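3-carboxy-cis,cis-muconate cycloisomerase (Pseudomonas putida, PDB 1RE5) belongs to the fumarase/aspartase (lyase 1) superfamily of largely helical enzymes, and is assembled here from four protein chains. Local coordinates at residues 74-77 and 78-82. Sequence-based numbering, arbitrary orientation.
Sequences AGNS and AIPLV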
loop_
_atom_site.group_PDB
_atom_site.type_symbol
_atom_site.label_atom_id
_atom_site.label_comp_id
_atom_site.label_asym_id
_atom_site.label_seq_id
_atom_site.Cartn_x
_atom_site.Cartn_y
_atom_site.Cartn_z
ATOM N N ALA D 74 2.348 -29.256 7.006
ATOM C CA ALA D 74 2.532 -28.898 8.403
ATOM C C ALA D 74 1.965 -27.531 8.772
ATOM O O ALA D 74 1.408 -27.354 9.858
ATOM C CB ALA D 74 4.005 -28.956 8.747
ATOM N N GLY D 75 2.116 -26.559 7.881
ATOM C CA GLY D 75 1.603 -25.238 8.182
ATOM C C GLY D 75 2.700 -24.291 8.616
ATOM O O GLY D 75 2.462 -23.102 8.786
ATOM N N ASN D 76 3.900 -24.823 8.818
ATOM C CA ASN D 76 5.044 -24.007 9.195
ATOM C C ASN D 76 6.334 -24.744 8.869
ATOM O O ASN D 76 6.310 -25.851 8.346
ATOM C CB ASN D 76 4.998 -23.620 10.676
ATOM C CG ASN D 76 5.175 -24.800 11.600
ATOM O OD1 ASN D 76 6.035 -25.653 11.381
ATOM N ND2 ASN D 76 4.370 -24.847 12.660
ATOM N N SER D 77 7.465 -24.131 9.177
ATOM C CA SER D 77 8.750 -24.739 8.869
ATOM C C SER D 77 9.381 -25.489 10.039
ATOM O O SER D 77 10.117 -26.445 9.839
ATOM C CB SER D 77 9.706 -23.653 8.391
ATOM O OG SER D 77 9.678 -22.562 9.300
ATOM N N ALA D 78 9.090 -25.057 11.259
ATOM C CA ALA D 78 9.665 -25.683 12.442
ATOM C C ALA D 78 9.403 -27.172 12.591
ATOM O O ALA D 78 10.349 -27.951 12.703
ATOM C CB ALA D 78 9.197 -24.960 13.702
ATOM N N ILE D 79 8.137 -27.591 12.585
ATOM C CA ILE D 79 7.875 -29.013 12.782
ATOM C C ILE D 79 8.522 -29.966 11.766
ATOM O O ILE D 79 9.049 -31.010 12.157
ATOM C CB ILE D 79 6.344 -29.344 12.933
ATOM C CG1 ILE D 79 5.716 -29.638 11.584
ATOM C CG2 ILE D 79 5.622 -28.216 13.640
ATOM C CD1 ILE D 79 4.317 -30.209 11.702
ATOM N N PRO D 80 8.515 -29.631 10.464
ATOM C CA PRO D 80 9.155 -30.592 9.562
ATOM C C PRO D 80 10.662 -30.623 9.771
ATOM O O PRO D 80 11.306 -31.656 9.583
ATOM C CB PRO D 80 8.782 -30.077 8.177
ATOM C CG PRO D 80 7.486 -29.406 8.412
ATOM C CD PRO D 80 7.763 -28.637 9.688
ATOM N N LEU D 81 11.229 -29.488 10.157
ATOM C CA LEU D 81 12.665 -29.427 10.380
ATOM C C LEU D 81 13.025 -30.224 11.623
ATOM O O LEU D 81 13.953 -31.037 11.599
ATOM C CB LEU D 81 13.130 -27.987 10.571
ATOM C CG LEU D 81 14.625 -27.893 10.890
ATOM C CD1 LEU D 81 15.408 -28.399 9.688
ATOM C CD2 LEU D 81 15.016 -26.467 11.229
ATOM N N VAL D 82 12.291 -29.974 12.709
ATOM C CA VAL D 82 12.527 -30.656 13.974
ATOM C C VAL D 82 12.418 -32.163 13.782
ATOM O O VAL D 82 13.248 -32.916 14.291
ATOM C CB VAL D 82 11.531 -30.184 15.061
ATOM C CG1 VAL D 82 11.665 -31.052 16.301
ATOM C CG2 VAL D 82 11.811 -28.730 15.431
#
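Between Ala-74, at the end of helix 64-74, and Ile-79, in the first turn of helix 78-92, the chain turns at Gly-75, whose positive phi (102°) takes it out of the helical conformation. The new helix is capped by Asn-76: its OD1 accepts from Ile-79 N at 3.1 Å, with an N-H...O angle of 158° and the donor tilted modestly from the amide plane. The first torsion (67°) sets CG between the backbone N and the carbonyl carbon, which folds the amide back over the start of the helix. There the side chains of Asn-76 and Ile-79 cross at about a right angle, and CG2 of Ile-79 lies 3.4 Å from OD1 of Asn-76. One residue on, Ser-77 O accepts from Leu-81 N at 3.3 Å, the first backbone i to i+4 bond into the helix. Pro-80 has no N-H to give; its CD sits beside the carbonyl oxygens of Asn-76 and Ser-77. The methyl CB of Ala-74 meets CD1 of Ile-79 and lies 3.5 Å from CG of Pro-80, an apolar contact across the turn. Outside the turn, Asn-76 also packs on Ser-106 and Met-110 of helix 106-142, while Ser-77 touches Phe-6 of the second subunit. The chemistry is that of an N-cap: an uncharged amide oxygen takes up a first-turn N-H that has no earlier helical carbonyl to pair with, and a proline fits the same turn without leaving another N-H to satisfy.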